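Local coordinates for protein 4-aminobutyrate transaminase (Acinetobacter baumannii, PDB 6WOP) that probably catalyses the pyridoxal 5'-phosphate-dependent transfer of the amino group of 4-aminobutyrate to 2-oxoglutarate, as a class-III aminotransferase, at residues K30-D38 against P396-F404; V217-R227 against M255-D263. All blocks are in the same frame, centred on the assembly; numbering follows the deposited sequence.

Contact 1. Residues K30-D38 against P396-F404; sequences KAENATIWD and PLTIPAEQF
Asn33 reaches across from the tip of a beta hairpin and lays its carboxamide against Thr398, using both ends of the group. Its first torsion (-172°) sets CG opposite the backbone N, which carries the amide toward segment 396-404. On one end, Thr398 OG1 donates to Asn33 OD1 at 2.6 Å, approaching from above the carbonyl plane of the amide. On the other, Asn33 ND2 gives a hydrogen to Thr398 O at 2.9 Å; the acceptor lies in the amide plane of Asn33, although ND2 itself stands well out of the plane of the Thr398 carbonyl. The ring of Pro400 meets Asn33 from the opposite direction, its CD 3.4 Å from Asn33 ND2.

Beside these two hydrogen bonds, the methyl of Ala34 packs against Ile399 and Pro396, which meet it from directions roughly at right angles: Ile399 CG1 lies 3.5 Å and Pro396 CD 3.9 Å from Ala34 CB. Gln403 OE1 is 3.6 Å from the same Ala34 CB. Gln403, in the first turn of helix 401-416 and extended beyond CG, crosses Thr35 at a slant and donates from NE2 to Thr35 OG1 at 2.9 Å, with the hydroxyl oxygen close to the plane of its amide.

The hairpin joins strand 28-32, the outermost of its sheet within this chain, to strand 35-38 through a type II' turn from Glu32 to Thr35. Across the contact, a type I turn from Pro396 to Ile399 leads to Pro400, the N-cap residue of the C-terminal helix. Ala31 forms backbone hydrogen bonds with the second subunit and packs on its Phe74. With two bonds fixing the rotation of the Asn33 amide and a third tying Thr35 to the helix, the contact depends on directional polar pairing around a small apolar centre.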
loop_
_atom_site.group_PDB
_atom_site.type_symbol
_atom_site.label_atom_id
_atom_site.label_comp_id
_atom_site.label_asym_id
_atom_site.label_seq_id
_atom_site.Cartn_x
_atom_site.Cartn_y
_atom_site.Cartn_z
ATOM N N LYS A 30 14.483 42.869 5.429
ATOM C CA LYS A 30 15.931 42.726 5.456
ATOM C C LYS A 30 16.256 41.890 6.684
ATOM O O LYS A 30 15.512 41.929 7.666
ATOM C CB LYS A 30 16.637 44.127 5.550
ATOM C CG LYS A 30 18.098 43.988 5.552
ATOM C CD LYS A 30 18.806 45.345 5.398
ATOM C CE LYS A 30 20.276 45.158 4.939
ATOM N NZ LYS A 30 21.035 46.475 4.941
ATOM N N ALA A 31 17.357 41.145 6.631
ATOM C CA ALA A 31 17.757 40.375 7.802
ATOM C C ALA A 31 19.272 40.288 7.788
ATOM O O ALA A 31 19.881 40.275 6.717
ATOM C CB ALA A 31 17.139 38.954 7.832
ATOM N N GLU A 32 19.879 40.297 8.967
ATOM C CA GLU A 32 21.339 40.205 9.021
ATOM C C GLU A 32 21.724 39.662 10.386
ATOM O O GLU A 32 21.409 40.280 11.430
ATOM C CB GLU A 32 22.046 41.565 8.732
ATOM C CG GLU A 32 23.567 41.345 8.330
ATOM C CD GLU A 32 24.222 42.581 7.692
ATOM O OE1 GLU A 32 23.506 43.406 7.141
ATOM O OE2 GLU A 32 25.451 42.714 7.776
ATOM N N ASN A 33 22.498 38.567 10.355
ATOM C CA ASN A 33 22.962 37.822 11.529
ATOM C C ASN A 33 21.708 37.386 12.291
ATOM O O ASN A 33 20.980 36.509 11.792
ATOM C CB ASN A 33 23.991 38.611 12.394
ATOM C CG ASN A 33 24.633 37.723 13.545
ATOM O OD1 ASN A 33 24.330 36.518 13.683
ATOM N ND2 ASN A 33 25.492 38.307 14.324
ATOM N N ALA A 34 21.397 38.002 13.438
ATOM C CA ALA A 34 20.196 37.626 14.192
ATOM C C ALA A 34 19.196 38.787 14.284
ATOM O O ALA A 34 18.384 38.838 15.221
ATOM C CB ALA A 34 20.583 37.138 15.606
ATOM N N THR A 35 19.276 39.753 13.369
ATOM C CA THR A 35 18.356 40.890 13.301
ATOM C C THR A 35 17.503 40.791 12.037
ATOM O O THR A 35 18.049 40.583 10.943
ATOM C CB THR A 35 19.163 42.186 13.262
ATOM O OG1 THR A 35 20.133 42.113 14.337
ATOM C CG2 THR A 35 18.252 43.427 13.510
ATOM N N ILE A 36 16.187 40.971 12.173
ATOM C CA ILE A 36 15.260 40.978 11.033
ATOM C C ILE A 36 14.478 42.270 11.089
ATOM O O ILE A 36 14.080 42.702 12.181
ATOM C CB ILE A 36 14.263 39.785 11.092
ATOM C CG1 ILE A 36 15.002 38.445 11.167
ATOM C CG2 ILE A 36 13.275 39.839 9.847
ATOM C CD1 ILE A 36 14.038 37.327 11.714
ATOM N N TRP A 37 14.261 42.901 9.929
ATOM C CA TRP A 37 13.519 44.167 9.870
ATOM C C TRP A 37 12.263 43.963 9.047
ATOM O O TRP A 37 12.301 43.265 8.028
ATOM C CB TRP A 37 14.322 45.295 9.206
ATOM C CG TRP A 37 15.462 45.837 10.012
ATOM C CD1 TRP A 37 15.442 46.914 10.855
ATOM C CD2 TRP A 37 16.799 45.334 10.026
ATOM N NE1 TRP A 37 16.677 47.092 11.421
ATOM C CE2 TRP A 37 17.545 46.164 10.898
ATOM C CE3 TRP A 37 17.448 44.277 9.367
ATOM C CZ2 TRP A 37 18.914 45.955 11.149
ATOM C CZ3 TRP A 37 18.837 44.069 9.590
ATOM C CH2 TRP A 37 19.547 44.919 10.473
ATOM N N ASP A 38 11.162 44.547 9.480
ATOM C CA ASP A 38 9.962 44.452 8.683
ATOM C C ASP A 38 9.912 45.625 7.715
ATOM O O ASP A 38 10.782 46.507 7.688
ATOM C CB ASP A 38 8.696 44.354 9.563
ATOM C CG ASP A 38 8.379 45.644 10.335
ATOM O OD1 ASP A 38 9.001 46.708 10.089
ATOM O OD2 ASP A 38 7.514 45.574 11.233
ATOM N N PRO A 396 20.549 32.241 15.739
ATOM C CA PRO A 396 21.856 31.997 15.121
ATOM C C PRO A 396 22.930 31.835 16.167
ATOM O O PRO A 396 22.915 32.543 17.177
ATOM C CB PRO A 396 22.088 33.289 14.279
ATOM C CG PRO A 396 20.662 33.627 13.797
ATOM C CD PRO A 396 19.805 33.324 15.070
ATOM N N LEU A 397 23.875 30.890 15.928
ATOM C CA LEU A 397 24.992 30.685 16.860
ATOM C C LEU A 397 25.977 31.856 16.824
ATOM O O LEU A 397 26.837 31.983 17.734
ATOM C CB LEU A 397 25.744 29.422 16.491
ATOM C CG LEU A 397 24.892 28.139 16.495
ATOM C CD1 LEU A 397 25.764 26.884 16.194
ATOM C CD2 LEU A 397 24.212 28.002 17.875
ATOM N N THR A 398 25.824 32.699 15.831
ATOM C CA THR A 398 26.613 33.924 15.652
ATOM C C THR A 398 25.974 35.149 16.338
ATOM O O THR A 398 26.488 36.272 16.182
ATOM C CB THR A 398 26.747 34.191 14.149
ATOM O OG1 THR A 398 25.434 34.209 13.553
ATOM C CG2 THR A 398 27.567 33.094 13.432
ATOM N N ILE A 399 24.852 34.983 17.035
ATOM C CA ILE A 399 24.151 36.160 17.604
ATOM C C ILE A 399 25.096 36.927 18.546
ATOM O O ILE A 399 25.823 36.319 19.347
ATOM C CB ILE A 399 22.832 35.712 18.306
ATOM C CG1 ILE A 399 22.081 36.957 18.790
ATOM C CG2 ILE A 399 23.099 34.781 19.511
ATOM C CD1 ILE A 399 20.663 36.629 19.254
ATOM N N PRO A 400 25.193 38.254 18.465
ATOM C CA PRO A 400 26.054 38.976 19.408
ATOM C C PRO A 400 25.585 38.731 20.826
ATOM O O PRO A 400 24.392 38.750 21.083
ATOM C CB PRO A 400 25.860 40.433 19.006
ATOM C CG PRO A 400 25.485 40.362 17.478
ATOM C CD PRO A 400 24.542 39.150 17.492
ATOM N N ALA A 401 26.529 38.579 21.762
ATOM C CA ALA A 401 26.171 38.207 23.140
ATOM C C ALA A 401 25.228 39.250 23.757
ATOM O O ALA A 401 24.297 38.906 24.497
ATOM C CB ALA A 401 27.456 38.043 23.959
ATOM N N GLU A 402 25.433 40.536 23.425
ATOM C CA GLU A 402 24.605 41.595 24.010
ATOM C C GLU A 402 23.184 41.594 23.461
ATOM O O GLU A 402 22.242 41.924 24.181
ATOM C CB GLU A 402 25.264 42.968 23.786
ATOM C CG GLU A 402 25.290 43.451 22.344
ATOM C CD GLU A 402 26.535 42.984 21.530
ATOM O OE1 GLU A 402 27.300 42.073 21.965
ATOM O OE2 GLU A 402 26.746 43.573 20.445
ATOM N N GLN A 403 22.996 41.188 22.210
ATOM C CA GLN A 403 21.668 41.070 21.633
ATOM C C GLN A 403 20.956 39.802 22.125
ATOM O O GLN A 403 19.749 39.820 22.401
ATOM C CB GLN A 403 21.774 41.056 20.115
ATOM C CG GLN A 403 20.427 41.135 19.427
ATOM C CD GLN A 403 20.520 41.061 17.895
ATOM O OE1 GLN A 403 21.259 40.263 17.337
ATOM N NE2 GLN A 403 19.718 41.853 17.239
ATOM N N PHE A 404 21.704 38.716 22.301
ATOM C CA PHE A 404 21.158 37.522 22.934
ATOM C C PHE A 404 20.640 37.837 24.342
ATOM O O PHE A 404 19.529 37.425 24.726
ATOM C CB PHE A 404 22.258 36.455 22.977
ATOM C CG PHE A 404 21.841 35.094 23.587
ATOM C CD1 PHE A 404 21.002 34.215 22.888
ATOM C CD2 PHE A 404 22.444 34.657 24.771
ATOM C CE1 PHE A 404 20.719 32.969 23.382
ATOM C CE2 PHE A 404 22.149 33.391 25.271
ATOM C CZ PHE A 404 21.300 32.567 24.573
#

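Contact 2. Residues V217-R227 against M255-D263; sequences VVPAEFLKRLR and MNHYETKAD
Leu223 and Tyr258 form the close-packed centre of this contact. Leu223 CD1 sits over one face of the Tyr258 ring, 3.8 Å from its centroid, in a CH-pi contact; the two side chains cross at about a right angle. The methyl also touches Met255 CE, while Ala220 borders the ring at its edge. At the far end of the ring, Tyr258 OH donates to Val218 O at 2.8 Å, in the plane of that carbonyl and just ahead of the N-cap residue Pro219. One turn beyond Leu223, Arg227 CB packs at 3.4 Å against Thr260 CG2.

From there two bends in the Arg227 chain bring NH1 to Lys261 O at 2.8 Å and direct both NH1 and NH2 to a single carboxylate oxygen, Asp263 OD2, each at 3.0 Å. NH2 meets the syn lone pair of OD2 and NH1 comes from above the carboxylate plane, the guanidinium and carboxylate planes standing 85° apart. NH2 also pairs with Asp231, OD2 accepts from the backbone N of Leu237, and Asp263 OD1 pairs with Arg283. This joins helix 220-233 to the loop feeding strand 264-267, which runs parallel to strand 236-240 in the central sheet of the large domain, as in other fold-type I aminotransferases.

Lys224 CG, 3.1 Å from Thr260 OG1, marks the boundary; past it, at the Lys224 and Glu259 ends, the fit is looser. One water donates to Ala220 O and is hydrogen-bonded to Thr260 OG1; another accepts from the backbone N of Glu259. A long salt bridge, 3.9 Å, joins Lys224 NZ to Glu259 OE1.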
loop_
_atom_site.group_PDB
_atom_site.type_symbol
_atom_site.label_atom_id
_atom_site.label_comp_id
_atom_site.label_asym_id
_atom_site.label_seq_id
_atom_site.Cartn_x
_atom_site.Cartn_y
_atom_site.Cartn_z
ATOM N N VAL A 217 15.882 14.905 23.697
ATOM C CA VAL A 217 17.254 14.429 23.470
ATOM C C VAL A 217 17.283 12.926 23.726
ATOM O O VAL A 217 16.834 12.476 24.777
ATOM C CB VAL A 217 18.262 15.168 24.377
ATOM C CG1 VAL A 217 19.617 14.569 24.216
ATOM C CG2 VAL A 217 18.307 16.629 23.993
ATOM N N VAL A 218 17.790 12.157 22.763
ATOM C CA VAL A 218 17.746 10.681 22.894
ATOM C C VAL A 218 18.717 10.247 23.983
ATOM O O VAL A 218 19.855 10.729 24.017
ATOM C CB VAL A 218 18.068 9.993 21.555
ATOM C CG1 VAL A 218 19.537 10.120 21.125
ATOM C CG2 VAL A 218 17.701 8.492 21.635
ATOM N N PRO A 219 18.318 9.383 24.911
ATOM C CA PRO A 219 19.300 8.862 25.864
ATOM C C PRO A 219 20.320 7.972 25.166
ATOM O O PRO A 219 19.971 7.209 24.261
ATOM C CB PRO A 219 18.444 8.066 26.865
ATOM C CG PRO A 219 17.069 8.664 26.770
ATOM C CD PRO A 219 16.921 9.070 25.294
ATOM N N ALA A 220 21.595 8.076 25.600
ATOM C CA ALA A 220 22.642 7.202 25.055
ATOM C C ALA A 220 22.252 5.719 25.149
ATOM O O ALA A 220 22.524 4.938 24.231
ATOM C CB ALA A 220 23.986 7.410 25.783
ATOM N N GLU A 221 21.652 5.307 26.265
ATOM C CA GLU A 221 21.304 3.893 26.425
ATOM C C GLU A 221 20.312 3.458 25.353
ATOM O O GLU A 221 20.335 2.306 24.877
ATOM C CB GLU A 221 20.722 3.641 27.826
ATOM C CG GLU A 221 20.249 2.191 28.068
ATOM C CD GLU A 221 19.251 2.094 29.227
ATOM O OE1 GLU A 221 19.013 3.110 29.934
ATOM O OE2 GLU A 221 18.695 1.004 29.428
ATOM N N PHE A 222 19.429 4.365 24.943
ATOM C CA PHE A 222 18.480 3.974 23.918
ATOM C C PHE A 222 19.187 3.743 22.581
ATOM O O PHE A 222 18.913 2.755 21.896
ATOM C CB PHE A 222 17.367 5.019 23.777
ATOM C CG PHE A 222 16.282 4.589 22.758
ATOM C CD1 PHE A 222 15.378 3.595 23.076
ATOM C CD2 PHE A 222 16.241 5.136 21.510
ATOM C CE1 PHE A 222 14.433 3.205 22.163
ATOM C CE2 PHE A 222 15.279 4.774 20.601
ATOM C CZ PHE A 222 14.372 3.801 20.932
ATOM N N LEU A 223 20.103 4.648 22.194
ATOM C CA LEU A 223 20.880 4.440 20.977
ATOM C C LEU A 223 21.669 3.148 21.000
ATOM O O LEU A 223 21.726 2.444 19.984
ATOM C CB LEU A 223 21.861 5.599 20.749
ATOM C CG LEU A 223 21.334 6.818 20.020
ATOM C CD1 LEU A 223 22.469 7.791 19.754
ATOM C CD2 LEU A 223 20.581 6.492 18.693
ATOM N N LYS A 224 22.313 2.839 22.136
ATOM C CA LYS A 224 23.108 1.623 22.122
ATOM C C LYS A 224 22.206 0.398 22.068
ATOM O O LYS A 224 22.468 -0.546 21.325
ATOM C CB LYS A 224 23.992 1.529 23.369
ATOM C CG LYS A 224 24.896 2.750 23.548
ATOM C CD LYS A 224 25.670 2.782 24.891
ATOM C CE LYS A 224 25.946 4.218 25.431
ATOM N NZ LYS A 224 27.289 4.771 25.119
ATOM N N ARG A 225 21.096 0.357 22.757
ATOM C CA ARG A 225 20.190 -0.775 22.628
ATOM C C ARG A 225 19.577 -0.877 21.226
ATOM O O ARG A 225 19.485 -1.919 20.665
ATOM C CB ARG A 225 19.175 -0.774 23.724
ATOM C CG ARG A 225 19.820 -1.147 25.037
ATOM C CD ARG A 225 18.923 -0.948 26.205
ATOM N NE ARG A 225 17.812 -1.852 26.209
ATOM C CZ ARG A 225 16.805 -1.760 27.045
ATOM N NH1 ARG A 225 16.788 -0.831 27.952
ATOM N NH2 ARG A 225 15.827 -2.603 26.980
ATOM N N LEU A 226 19.185 0.258 20.691
ATOM C CA LEU A 226 18.688 0.252 19.314
ATOM C C LEU A 226 19.747 -0.245 18.339
ATOM O O LEU A 226 19.440 -0.982 17.403
ATOM C CB LEU A 226 18.220 1.663 18.921
ATOM C CG LEU A 226 17.221 1.768 17.777
ATOM C CD1 LEU A 226 15.968 0.943 18.098
ATOM C CD2 LEU A 226 16.866 3.235 17.624
ATOM N N ARG A 227 20.985 0.215 18.492
ATOM C CA ARG A 227 22.069 -0.256 17.638
ATOM C C ARG A 227 22.216 -1.781 17.719
ATOM O O ARG A 227 22.362 -2.469 16.695
ATOM C CB ARG A 227 23.376 0.451 18.077
ATOM C CG ARG A 227 24.678 0.054 17.315
ATOM C CD ARG A 227 24.691 0.689 15.909
ATOM N NE ARG A 227 24.134 -0.222 14.899
ATOM C CZ ARG A 227 23.984 0.120 13.616
ATOM N NH1 ARG A 227 24.330 1.358 13.173
ATOM N NH2 ARG A 227 23.503 -0.761 12.763
ATOM N N MET A 255 24.969 13.365 16.735
ATOM C CA MET A 255 25.458 11.995 16.915
ATOM C C MET A 255 26.890 12.006 17.414
ATOM O O MET A 255 27.365 11.006 17.964
ATOM C CB MET A 255 25.370 11.242 15.582
ATOM C CG MET A 255 23.970 10.834 15.137
ATOM S SD MET A 255 23.149 9.801 16.380
ATOM C CE MET A 255 24.258 8.377 16.365
ATOM N N ASN A 256 27.593 13.150 17.290
ATOM C CA ASN A 256 28.951 13.204 17.837
ATOM C C ASN A 256 28.990 13.121 19.340
ATOM O O ASN A 256 30.068 12.893 19.891
ATOM C CB ASN A 256 29.681 14.485 17.428
ATOM C CG ASN A 256 30.164 14.424 15.988
ATOM O OD1 ASN A 256 29.941 15.336 15.192
ATOM N ND2 ASN A 256 30.930 13.380 15.681
ATOM N N HIS A 257 27.869 13.329 20.016
ATOM C CA HIS A 257 27.831 13.162 21.472
ATOM C C HIS A 257 27.753 11.705 21.908
ATOM O O HIS A 257 27.764 11.447 23.117
ATOM C CB HIS A 257 26.628 13.886 22.072
ATOM C CG HIS A 257 26.607 15.370 21.796
ATOM N ND1 HIS A 257 27.005 16.310 22.728
ATOM C CD2 HIS A 257 26.200 16.061 20.704
ATOM C CE1 HIS A 257 26.869 17.524 22.201
ATOM N NE2 HIS A 257 26.349 17.398 20.983
ATOM N N TYR A 258 27.655 10.761 20.975
ATOM C CA TYR A 258 27.323 9.383 21.307
ATOM C C TYR A 258 28.392 8.444 20.773
ATOM O O TYR A 258 29.016 8.712 19.743
ATOM C CB TYR A 258 25.951 9.011 20.741
ATOM C CG TYR A 258 24.828 9.883 21.293
ATOM C CD1 TYR A 258 24.120 9.518 22.470
ATOM C CD2 TYR A 258 24.451 11.036 20.655
ATOM C CE1 TYR A 258 23.103 10.317 22.955
ATOM C CE2 TYR A 258 23.431 11.814 21.130
ATOM C CZ TYR A 258 22.788 11.482 22.285
ATOM O OH TYR A 258 21.802 12.282 22.764
ATOM N N GLU A 259 28.590 7.347 21.507
ATOM C CA GLU A 259 29.466 6.253 21.099
ATOM C C GLU A 259 28.868 5.506 19.919
ATOM O O GLU A 259 29.592 5.007 19.047
ATOM C CB GLU A 259 29.655 5.271 22.268
ATOM C CG GLU A 259 30.647 5.732 23.313
ATOM C CD GLU A 259 31.056 4.559 24.205
ATOM O OE1 GLU A 259 30.708 3.384 23.886
ATOM O OE2 GLU A 259 31.740 4.836 25.225
ATOM N N THR A 260 27.561 5.314 19.975
ATOM C CA THR A 260 26.875 4.571 18.936
ATOM C C THR A 260 26.953 5.328 17.628
ATOM O O THR A 260 26.708 6.543 17.591
ATOM C CB THR A 260 25.397 4.379 19.325
ATOM O OG1 THR A 260 25.303 3.748 20.620
ATOM C CG2 THR A 260 24.634 3.587 18.242
ATOM N N LYS A 261 27.202 4.602 16.533
ATOM C CA LYS A 261 27.216 5.201 15.208
ATOM C C LYS A 261 26.054 4.713 14.342
ATOM O O LYS A 261 25.728 3.519 14.307
ATOM C CB LYS A 261 28.519 4.880 14.497
ATOM C CG LYS A 261 29.723 5.648 15.037
ATOM C CD LYS A 261 30.927 5.335 14.173
ATOM C CE LYS A 261 32.182 5.282 15.018
ATOM N NZ LYS A 261 32.145 6.397 15.980
ATOM N N ALA A 262 25.476 5.643 13.606
ATOM C CA ALA A 262 24.446 5.360 12.610
ATOM C C ALA A 262 25.090 4.930 11.295
ATOM O O ALA A 262 26.251 5.263 11.011
ATOM C CB ALA A 262 23.623 6.629 12.360
ATOM N N ASP A 263 24.330 4.182 10.480
ATOM C CA ASP A 263 24.830 3.763 9.189
ATOM C C ASP A 263 24.698 4.865 8.155
ATOM O O ASP A 263 25.477 4.898 7.195
ATOM C CB ASP A 263 24.025 2.547 8.685
ATOM C CG ASP A 263 24.160 1.361 9.605
ATOM O OD1 ASP A 263 25.211 0.697 9.504
ATOM O OD2 ASP A 263 23.222 1.096 10.420
HETATM O O HOH W 1 25.136 5.760 22.585
HETATM O O HOH W 2 26.953 6.980 23.944
#

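Followed from the N terminus, the chain first lays down the hairpin of 30-38, whose partner, 396-404, arrives only near the C-terminal end. Contact 1 therefore closes a loop of 357 intervening residues and fastens the outermost strands, within this chain, of one mixed sheet to the start of the last helix. Contact 2 is nested wholly inside that loop: it bridges just 27 residues, beside the other mixed sheet. The two centres are 33 Å apart, on opposite sides of the chain's centre, and the contacts do not touch. One brings an early hairpin to the start of the last helix; the other ties helix 220-233 to the nearby loop before strand 264-267.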